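Local coordinates for stromal cell-derived factor 2-like protein (Arabidopsis thaliana, PDB 3MAL) that takes part in protein quality control and the unfolded protein response of the endoplasmic reticulum, in a complex with ERDJ3B and BIP1, at residues I24-E29 against K136-D141; F33-H38 against N182-A187; S99-S104 against G108-S113. All coordinates share one frame; numbering follows the deposited sequence. Where two conformers were deposited one is given.

Contact 1. Residues I24-E29 against K136-D141; sequences IKLMHE and KTWKQD. With SO4 (sulfate ion), chain E; SO4 (sulfate ion), chain C.
Ile24 and Leu26 both press a methyl against the six-membered ring of Trp138, and that small apolar patch is the tight part of the contact. Ile24 comes at the indole from the opposite direction and brings CD1 to 3.6 Å from Trp138 CH2, at a slant to the ring. Its CG1 sits between the backbone N and the carbonyl carbon (chi1 68°), and with chi2 extended the end methyl is carried out to the tryptophan. Leu26 crosses the indole at about a right angle, and its CD1 lies in the ring plane, at the edge, 3.9 Å from Trp138 CZ2. Val144 and Ala186 also touch the indole, while Leu26 leans on Leu146 and Leu155.

Away from the indole the loop turns to its solvent side, and there it does not touch 24-29. Lys136, Thr137 and Lys139 hold a sulfate: Thr137 OG1 is 2.8 Å from its O4, the same oxygen that Lys139 NZ meets at 3.0 Å, and the backbone N of Lys136 is 2.9 Å from O1. Lys139 NZ also reaches O2 of a second sulfate at 2.8 Å and the carbonyl O of Thr137 at 3.1 Å, so one ammonium ties both anions, probably from the crystallisation liquor, to the loop.

A tryptophan from a connecting loop, plugged between aliphatic side chains of barrel strands, belongs to the hydrophobic interior of the beta-trefoil built by MIR motifs.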
loop_
_atom_site.group_PDB
_atom_site.type_symbol
_atom_site.label_atom_id
_atom_site.label_comp_id
_atom_site.label_asym_id
_atom_site.label_seq_id
_atom_site.Cartn_x
_atom_site.Cartn_y
_atom_site.Cartn_z
ATOM N N ILE A 24 8.580 -3.668 4.220
ATOM C CA ILE A 24 7.524 -3.635 5.229
ATOM C C ILE A 24 6.340 -4.517 4.854
ATOM O O ILE A 24 6.135 -4.824 3.675
ATOM C CB ILE A 24 6.993 -2.192 5.485
ATOM C CG1 ILE A 24 6.228 -1.652 4.268
ATOM C CG2 ILE A 24 8.137 -1.277 6.013
ATOM C CD1 ILE A 24 5.442 -0.359 4.530
ATOM N N LYS A 25 5.586 -4.925 5.871
ATOM C CA LYS A 25 4.200 -5.307 5.682
ATOM C C LYS A 25 3.310 -4.160 6.183
ATOM O O LYS A 25 3.728 -3.345 7.018
ATOM C CB LYS A 25 3.888 -6.617 6.382
ATOM C CG LYS A 25 4.741 -7.766 5.888
ATOM C CD LYS A 25 4.170 -9.114 6.345
ATOM C CE LYS A 25 5.022 -10.264 5.784
ATOM N NZ LYS A 25 4.531 -11.570 6.309
ATOM N N LEU A 26 2.123 -4.056 5.599
ATOM C CA LEU A 26 1.165 -3.031 5.958
ATOM C C LEU A 26 -0.107 -3.716 6.422
ATOM O O LEU A 26 -0.792 -4.376 5.629
ATOM C CB LEU A 26 0.902 -2.118 4.753
ATOM C CG LEU A 26 0.364 -0.742 5.125
ATOM C CD1 LEU A 26 1.444 0.152 5.774
ATOM C CD2 LEU A 26 -0.251 -0.067 3.870
ATOM N N MET A 27 -0.408 -3.582 7.712
ATOM C CA MET A 27 -1.545 -4.239 8.306
ATOM C C MET A 27 -2.726 -3.284 8.447
ATOM O O MET A 27 -2.577 -2.168 8.964
ATOM C CB MET A 27 -1.165 -4.801 9.676
ATOM C CG MET A 27 -2.262 -5.651 10.328
ATOM S SD MET A 27 -1.960 -6.055 12.068
ATOM C CE MET A 27 -2.464 -4.525 12.833
ATOM N N HIS A 28 -3.889 -3.751 7.989
ATOM C CA HIS A 28 -5.180 -3.075 8.159
ATOM C C HIS A 28 -5.544 -3.054 9.645
ATOM O O HIS A 28 -5.642 -4.104 10.278
ATOM C CB HIS A 28 -6.224 -3.859 7.367
ATOM C CG HIS A 28 -7.588 -3.234 7.334
ATOM N ND1 HIS A 28 -7.837 -1.991 6.791
ATOM C CD2 HIS A 28 -8.790 -3.716 7.730
ATOM C CE1 HIS A 28 -9.132 -1.728 6.862
ATOM N NE2 HIS A 28 -9.730 -2.751 7.444
ATOM N N GLU A 29 -5.705 -1.878 10.225
ATOM C CA GLU A 29 -5.925 -1.871 11.688
ATOM C C GLU A 29 -7.145 -2.650 12.180
ATOM O O GLU A 29 -7.062 -3.350 13.176
ATOM C CB GLU A 29 -5.980 -0.471 12.258
ATOM C CG GLU A 29 -6.088 -0.501 13.793
ATOM C CD GLU A 29 -6.077 0.894 14.392
ATOM O OE1 GLU A 29 -6.871 1.752 13.936
ATOM O OE2 GLU A 29 -5.287 1.138 15.342
ATOM N N LYS A 136 6.116 12.826 13.414
ATOM C CA LYS A 136 6.597 13.447 12.204
ATOM C C LYS A 136 7.336 12.493 11.261
ATOM O O LYS A 136 7.427 12.754 10.061
ATOM C CB LYS A 136 7.443 14.671 12.554
ATOM C CG LYS A 136 6.617 15.827 13.192
ATOM C CD LYS A 136 7.539 16.864 13.866
ATOM C CE LYS A 136 8.013 16.284 15.217
ATOM N NZ LYS A 136 9.263 16.898 15.685
ATOM N N THR A 137 7.861 11.400 11.796
ATOM C CA THR A 137 8.506 10.378 10.972
ATOM C C THR A 137 7.744 9.062 11.123
ATOM O O THR A 137 7.236 8.763 12.208
ATOM C CB THR A 137 9.997 10.165 11.334
ATOM O OG1 THR A 137 10.098 9.775 12.700
ATOM C CG2 THR A 137 10.844 11.444 11.096
ATOM N N TRP A 138 7.678 8.298 10.036
ATOM C CA TRP A 138 6.945 7.042 9.984
ATOM C C TRP A 138 7.665 5.988 10.841
ATOM O O TRP A 138 8.883 5.805 10.710
ATOM C CB TRP A 138 6.820 6.580 8.520
ATOM C CG TRP A 138 5.776 5.506 8.224
ATOM C CD1 TRP A 138 4.809 5.020 9.064
ATOM C CD2 TRP A 138 5.599 4.817 6.981
ATOM N NE1 TRP A 138 4.059 4.057 8.422
ATOM C CE2 TRP A 138 4.514 3.926 7.140
ATOM C CE3 TRP A 138 6.259 4.868 5.743
ATOM C CZ2 TRP A 138 4.073 3.077 6.108
ATOM C CZ3 TRP A 138 5.817 4.026 4.703
ATOM C CH2 TRP A 138 4.723 3.149 4.900
ATOM N N LYS A 139 6.903 5.315 11.704
ATOM C CA LYS A 139 7.431 4.275 12.572
ATOM C C LYS A 139 6.598 2.999 12.522
ATOM O O LYS A 139 5.412 3.018 12.174
ATOM C CB LYS A 139 7.541 4.778 14.030
ATOM C CG LYS A 139 8.511 5.956 14.186
ATOM C CD LYS A 139 8.486 6.493 15.608
ATOM C CE LYS A 139 9.253 7.817 15.693
ATOM N NZ LYS A 139 8.442 8.892 15.094
ATOM N N GLN A 140 7.211 1.874 12.877
ATOM C CA GLN A 140 6.470 0.634 12.993
ATOM C C GLN A 140 5.366 0.744 14.049
ATOM O O GLN A 140 5.554 1.360 15.091
ATOM C CB GLN A 140 7.426 -0.501 13.348
ATOM C CG GLN A 140 6.740 -1.823 13.513
ATOM C CD GLN A 140 7.717 -2.941 13.847
ATOM O OE1 GLN A 140 8.365 -3.503 12.966
ATOM N NE2 GLN A 140 7.787 -3.295 15.126
ATOM N N ASP A 141 4.216 0.160 13.765
ATOM C CA ASP A 141 3.064 0.216 14.649
ATOM C C ASP A 141 2.389 1.541 14.817
ATOM O O ASP A 141 1.448 1.590 15.585
ATOM C CB ASP A 141 3.354 -0.301 16.068
ATOM C CG ASP A 141 3.904 -1.673 16.065
ATOM O OD1 ASP A 141 5.094 -1.832 16.405
ATOM O OD2 ASP A 141 3.161 -2.603 15.700
HETATM S S SO4 E . 9.199 12.629 15.650
HETATM O O1 SO4 E . 7.820 13.068 15.768
HETATM O O2 SO4 E . 10.040 13.788 15.362
HETATM O O3 SO4 E . 9.570 11.973 16.910
HETATM O O4 SO4 E . 9.308 11.681 14.550
HETATM S S SO4 C . 5.126 8.762 17.299
HETATM O O1 SO4 C . 4.730 9.785 18.263
HETATM O O2 SO4 C . 6.029 9.370 16.362
HETATM O O3 SO4 C . 5.726 7.627 17.976
HETATM O O4 SO4 C . 3.941 8.334 16.573
#

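Contact 2. Residues F33-H38 against N182-A187; sequences FRLHSH and NIWLAA
The indole of Trp184 meets the 33-38 segment by one corner of its six-membered ring, CZ3, approached at a slant by the backbone of Leu35 and Phe33. Leu35 N is 4.1 Å from Trp184 CZ3 and Leu35 CB lies 4.2 Å from the same carbon, while the carbonyl O of Phe33 stands a little farther off, at 4.3 Å. The ring of His28, from strand 23-28, packs edge-to-face with the indole, and Leu26 of that strand touches both Trp184 and Leu35. Within the 33-38 segment the imidazoles pack on each other: His36 ND1 sits 3.9 Å above one face of the His38 ring, displaced toward its rim, and His38 CE1 in turn lies in the plane of the His36 ring, at its edge.

Trp184 holds CG anti to its carbonyl carbon (chi1 -63°), which swings the indole off strand 184-190 toward Leu35. The pyrrole end is fixed separately, because NE1 donates to the carbonyl O of Leu155 in strand 154-161. Phe33 turns its ring away and rests on Lys161 and Gln170, and the side chain of Leu35 packs on Val172.

The meeting itself is a loose van der Waals one, an indole corner lying against main chain and one CB. Hydrogen bonding is settled elsewhere: the backbone of Leu35 bonds to that of Leu26, and its carbonyl O also takes the indole N-H of Trp64. With Trp184 NE1 on Leu155, two tryptophan N-H groups are thus held by strand carbonyls, which probably orients both rings and, for Trp184, keeps the CZ3 corner against Leu35.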
loop_
_atom_site.group_PDB
_atom_site.type_symbol
_atom_site.label_atom_id
_atom_site.label_comp_id
_atom_site.label_asym_id
_atom_site.label_seq_id
_atom_site.Cartn_x
_atom_site.Cartn_y
_atom_site.Cartn_z
ATOM N N PHE A 33 -5.723 -7.886 8.435
ATOM C CA PHE A 33 -5.239 -8.461 7.161
ATOM C C PHE A 33 -4.062 -7.656 6.594
ATOM O O PHE A 33 -3.935 -6.447 6.839
ATOM C CB PHE A 33 -6.382 -8.575 6.119
ATOM C CG PHE A 33 -7.324 -9.770 6.346
ATOM C CD1 PHE A 33 -7.853 -10.048 7.621
ATOM C CD2 PHE A 33 -7.691 -10.595 5.283
ATOM C CE1 PHE A 33 -8.721 -11.159 7.826
ATOM C CE2 PHE A 33 -8.554 -11.682 5.469
ATOM C CZ PHE A 33 -9.073 -11.965 6.759
ATOM N N ARG A 34 -3.199 -8.324 5.832
ATOM C CA ARG A 34 -2.021 -7.667 5.288
ATOM C C ARG A 34 -2.177 -7.289 3.805
ATOM O O ARG A 34 -2.672 -8.067 2.993
ATOM C CB ARG A 34 -0.774 -8.548 5.448
ATOM C CG ARG A 34 -0.225 -8.623 6.822
ATOM C CD ARG A 34 -0.848 -9.794 7.565
ATOM N NE ARG A 34 0.032 -10.301 8.608
ATOM C CZ ARG A 34 -0.224 -10.185 9.900
ATOM N NH1 ARG A 34 -1.356 -9.611 10.291
ATOM N NH2 ARG A 34 0.629 -10.660 10.795
ATOM N N LEU A 35 -1.715 -6.093 3.456
ATOM C CA LEU A 35 -1.653 -5.690 2.054
ATOM C C LEU A 35 -0.822 -6.708 1.260
ATOM O O LEU A 35 0.315 -7.020 1.623
ATOM C CB LEU A 35 -1.089 -4.256 1.944
ATOM C CG LEU A 35 -1.154 -3.584 0.560
ATOM C CD1 LEU A 35 -2.623 -3.276 0.176
ATOM C CD2 LEU A 35 -0.259 -2.322 0.505
ATOM N N HIS A 36 -1.395 -7.213 0.164
ATOM C CA HIS A 36 -0.893 -8.384 -0.509
ATOM C C HIS A 36 -1.090 -8.295 -2.033
ATOM O O HIS A 36 -2.070 -7.717 -2.535
ATOM C CB HIS A 36 -1.624 -9.608 0.086
ATOM C CG HIS A 36 -1.431 -10.900 -0.654
ATOM N ND1 HIS A 36 -2.250 -11.290 -1.688
ATOM C CD2 HIS A 36 -0.595 -11.944 -0.426
ATOM C CE1 HIS A 36 -1.879 -12.485 -2.115
ATOM N NE2 HIS A 36 -0.882 -12.905 -1.359
ATOM N N SER A 37 -0.132 -8.845 -2.778
ATOM C CA SER A 37 -0.303 -8.967 -4.234
ATOM C C SER A 37 0.222 -10.304 -4.706
ATOM O O SER A 37 0.694 -11.116 -3.905
ATOM C CB SER A 37 0.313 -7.772 -5.006
ATOM O OG SER A 37 -0.215 -7.678 -6.332
ATOM N N HIS A 38 0.144 -10.537 -6.006
ATOM C CA HIS A 38 0.439 -11.846 -6.560
ATOM C C HIS A 38 0.327 -11.719 -8.070
ATOM O O HIS A 38 -0.152 -10.707 -8.556
ATOM C CB HIS A 38 -0.518 -12.920 -6.011
ATOM C CG HIS A 38 -1.966 -12.502 -5.898
ATOM N ND1 HIS A 38 -2.866 -13.179 -5.099
ATOM C CD2 HIS A 38 -2.664 -11.495 -6.473
ATOM C CE1 HIS A 38 -4.058 -12.620 -5.210
ATOM N NE2 HIS A 38 -3.965 -11.602 -6.043
ATOM N N ASN A 182 -9.861 2.717 7.003
ATOM C CA ASN A 182 -8.678 3.123 6.218
ATOM C C ASN A 182 -7.458 3.531 7.053
ATOM O O ASN A 182 -6.598 4.273 6.600
ATOM C CB ASN A 182 -8.991 4.077 5.028
ATOM C CG ASN A 182 -9.946 5.197 5.372
ATOM O OD1 ASN A 182 -9.651 6.045 6.223
ATOM N ND2 ASN A 182 -11.085 5.253 4.654
ATOM N N ILE A 183 -7.400 3.033 8.280
ATOM C CA ILE A 183 -6.182 3.180 9.049
ATOM C C ILE A 183 -5.331 1.915 8.911
ATOM O O ILE A 183 -5.834 0.773 8.902
ATOM C CB ILE A 183 -6.442 3.605 10.514
ATOM C CG1 ILE A 183 -5.119 3.921 11.232
ATOM C CG2 ILE A 183 -7.272 2.574 11.245
ATOM C CD1 ILE A 183 -4.418 2.720 11.831
ATOM N N TRP A 184 -4.037 2.139 8.722
ATOM C CA TRP A 184 -3.073 1.056 8.539
ATOM C C TRP A 184 -1.894 1.224 9.504
ATOM O O TRP A 184 -1.667 2.306 10.044
ATOM C CB TRP A 184 -2.551 1.049 7.089
ATOM C CG TRP A 184 -3.632 0.773 6.060
ATOM C CD1 TRP A 184 -4.547 1.663 5.569
ATOM C CD2 TRP A 184 -3.899 -0.478 5.401
ATOM N NE1 TRP A 184 -5.366 1.044 4.647
ATOM C CE2 TRP A 184 -4.991 -0.266 4.527
ATOM C CE3 TRP A 184 -3.330 -1.749 5.471
ATOM C CZ2 TRP A 184 -5.520 -1.288 3.721
ATOM C CZ3 TRP A 184 -3.851 -2.770 4.670
ATOM C CH2 TRP A 184 -4.931 -2.527 3.803
ATOM N N LEU A 185 -1.143 0.139 9.680
ATOM C CA LEU A 185 0.046 0.089 10.535
ATOM C C LEU A 185 1.174 -0.669 9.793
ATOM O O LEU A 185 0.964 -1.782 9.287
ATOM C CB LEU A 185 -0.291 -0.642 11.849
ATOM C CG LEU A 185 -1.541 -0.133 12.605
ATOM C CD1 LEU A 185 -2.396 -1.252 13.168
ATOM C CD2 LEU A 185 -1.173 0.813 13.704
ATOM N N ALA A 186 2.353 -0.071 9.708
ATOM C CA ALA A 186 3.504 -0.817 9.207
ATOM C C ALA A 186 3.967 -1.807 10.274
ATOM O O ALA A 186 4.084 -1.463 11.463
ATOM C CB ALA A 186 4.647 0.123 8.781
ATOM N N ALA A 187 4.225 -3.042 9.847
ATOM C CA ALA A 187 4.708 -4.095 10.766
ATOM C C ALA A 187 5.717 -5.060 10.111
ATOM O O ALA A 187 5.940 -5.032 8.876
ATOM C CB ALA A 187 3.516 -4.868 11.311
#

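Contact 3. Residues S99-S104 against G108-S113; sequences SHLHAS and GNLEVS
This is the end of a beta hairpin, where strand 96-100, at the end of its sheet, turns back into strand 110-115, which also pairs with strand 170-175. Backbone bonds carry the outer part: Glu111 N to His102 O and Ser104 N to Asn109 O are both 2.7 Å and nearly straight (163° and 165°), on either side of the antiparallel non-hydrogen-bonded pair Ala103 and Leu110. Ser104 OG closes the turn by accepting from Asn109 N at 2.9 Å, and Glu171 is its partner beyond the hairpin.

Deeper in, Ser99 OG stands anti to its own N (chi1 -165°) and donates to the carbonyl O of Glu111 at 2.7 Å, approaching from above the carbonyl plane. The extended Glu111 side chain runs alongside His102, its CB packed 4.0 Å from His102 CB. Ser46 bonds OE1, and a water bridges Glu111 OE2 (2.7 Å) to Ala103 O (2.8 Å), so both carboxylate oxygens are occupied. Leu101 is the centre of an inverse gamma turn. On the outer side it lies alongside Leu110, CD2 of Leu101 4.0 Å from CD1 of Leu110.

The antiparallel hairpin, bent at a corner at Leu101 and His102 and finished by a serine-lined turn, is of the kind that caps the barrel of a beta-trefoil, here within the second MIR motif.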
loop_
_atom_site.group_PDB
_atom_site.type_symbol
_atom_site.label_atom_id
_atom_site.label_comp_id
_atom_site.label_asym_id
_atom_site.label_seq_id
_atom_site.Cartn_x
_atom_site.Cartn_y
_atom_site.Cartn_z
ATOM N N SER A 99 -3.474 3.270 -8.133
ATOM C CA SER A 99 -4.926 3.557 -8.227
ATOM C C SER A 99 -5.264 4.457 -9.448
ATOM O O SER A 99 -4.404 4.842 -10.163
ATOM C CB SER A 99 -5.674 3.937 -6.930
ATOM O OG SER A 99 -7.074 3.879 -6.973
ATOM N N HIS A 100 -6.563 4.654 -9.663
ATOM C CA HIS A 100 -7.137 5.219 -10.837
ATOM C C HIS A 100 -8.680 5.100 -10.787
ATOM O O HIS A 100 -9.237 4.612 -9.865
ATOM C CB HIS A 100 -6.550 4.574 -12.075
ATOM C CG HIS A 100 -6.455 3.077 -12.050
ATOM N ND1 HIS A 100 -7.087 2.274 -11.132
ATOM C CD2 HIS A 100 -5.766 2.240 -12.853
ATOM C CE1 HIS A 100 -6.833 1.013 -11.399
ATOM N NE2 HIS A 100 -6.028 0.963 -12.435
ATOM N N LEU A 101 -9.328 5.637 -11.792
ATOM C CA LEU A 101 -10.764 5.698 -11.772
ATOM C C LEU A 101 -11.410 4.484 -12.406
ATOM O O LEU A 101 -12.108 4.614 -13.391
ATOM C CB LEU A 101 -11.298 6.989 -12.398
ATOM C CG LEU A 101 -10.822 8.345 -11.883
ATOM C CD1 LEU A 101 -11.186 9.541 -12.739
ATOM C CD2 LEU A 101 -11.199 8.593 -10.515
ATOM N N HIS A 102 -11.132 3.322 -11.881
ATOM C CA HIS A 102 -11.825 2.109 -12.289
ATOM C C HIS A 102 -12.551 1.612 -11.051
ATOM O O HIS A 102 -12.123 1.910 -9.928
ATOM C CB HIS A 102 -10.825 1.043 -12.761
ATOM C CG HIS A 102 -10.361 1.237 -14.163
ATOM N ND1 HIS A 102 -9.128 1.778 -14.483
ATOM C CD2 HIS A 102 -10.972 0.970 -15.341
ATOM C CE1 HIS A 102 -9.003 1.830 -15.797
ATOM N NE2 HIS A 102 -10.102 1.333 -16.339
ATOM N N ALA A 103 -13.655 0.894 -11.244
ATOM C CA ALA A 103 -14.396 0.271 -10.140
ATOM C C ALA A 103 -13.722 -1.000 -9.580
ATOM O O ALA A 103 -13.354 -1.907 -10.334
ATOM C CB ALA A 103 -15.856 -0.037 -10.576
ATOM N N SER A 104 -13.560 -1.041 -8.252
ATOM C CA SER A 104 -13.047 -2.217 -7.526
ATOM C C SER A 104 -14.075 -3.354 -7.649
ATOM O O SER A 104 -15.267 -3.078 -7.803
ATOM C CB SER A 104 -12.791 -1.861 -6.060
ATOM O OG SER A 104 -13.987 -1.553 -5.334
ATOM N N GLY A 108 -17.353 -1.599 -5.690
ATOM C CA GLY A 108 -17.520 -0.532 -6.691
ATOM C C GLY A 108 -16.917 0.787 -6.237
ATOM O O GLY A 108 -17.411 1.867 -6.598
ATOM N N ASN A 109 -15.856 0.703 -5.428
ATOM C CA ASN A 109 -15.079 1.882 -5.034
ATOM C C ASN A 109 -13.853 1.973 -5.944
ATOM O O ASN A 109 -13.832 1.344 -7.003
ATOM C CB ASN A 109 -14.714 1.815 -3.541
ATOM C CG ASN A 109 -15.931 2.036 -2.642
ATOM O OD1 ASN A 109 -16.557 3.095 -2.689
ATOM N ND2 ASN A 109 -16.281 1.034 -1.852
ATOM N N LEU A 110 -12.848 2.768 -5.589
ATOM C CA LEU A 110 -11.726 2.970 -6.509
ATOM C C LEU A 110 -10.918 1.685 -6.550
ATOM O O LEU A 110 -10.528 1.176 -5.508
ATOM C CB LEU A 110 -10.838 4.108 -5.989
ATOM C CG LEU A 110 -10.890 5.589 -6.430
ATOM C CD1 LEU A 110 -11.865 5.960 -7.573
ATOM C CD2 LEU A 110 -10.942 6.549 -5.210
ATOM N N GLU A 111 -10.638 1.171 -7.742
ATOM C CA GLU A 111 -9.743 0.022 -7.839
ATOM C C GLU A 111 -8.316 0.336 -7.362
ATOM O O GLU A 111 -7.691 1.353 -7.754
ATOM C CB GLU A 111 -9.675 -0.481 -9.265
ATOM C CG GLU A 111 -9.072 -1.873 -9.409
ATOM C CD GLU A 111 -8.695 -2.147 -10.841
ATOM O OE1 GLU A 111 -7.589 -1.731 -11.256
ATOM O OE2 GLU A 111 -9.521 -2.747 -11.548
ATOM N N VAL A 112 -7.801 -0.570 -6.540
ATOM C CA VAL A 112 -6.401 -0.558 -6.169
ATOM C C VAL A 112 -5.685 -1.738 -6.815
ATOM O O VAL A 112 -6.057 -2.903 -6.577
ATOM C CB VAL A 112 -6.231 -0.551 -4.608
ATOM C CG1 VAL A 112 -4.765 -0.635 -4.229
ATOM C CG2 VAL A 112 -6.802 0.734 -4.045
ATOM N N SER A 113 -4.673 -1.430 -7.639
ATOM C CA SER A 113 -3.959 -2.457 -8.401
ATOM C C SER A 113 -2.446 -2.409 -8.206
ATOM O O SER A 113 -1.905 -1.559 -7.463
ATOM C CB SER A 113 -4.273 -2.326 -9.912
ATOM O OG SER A 113 -3.701 -1.140 -10.460
HETATM O O HOH W 1 -11.647 -4.060 -10.558
#

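How the contacts relate
Contacts 1 and 2 belong to the buried interior, their centres 9 Å apart, and they share elements: strands 23-28 and 184-190 lie side by side in the barrel, joined by Met27 N to Leu185 O at 2.8 Å. Asp141 N, 2.8 Å from Ala186 O, links the 136-141 loop to the same strand. Both rely on a tryptophan packed on aliphatic groups or main chain. Contact 3 is different: partly exposed, local in sequence and rich in hydrogen bonds. It lies on the opposite side of the chain's centre from contact 1, about 23 Å between centres, yet shares a sheet with contact 2, about 17 Å between centres.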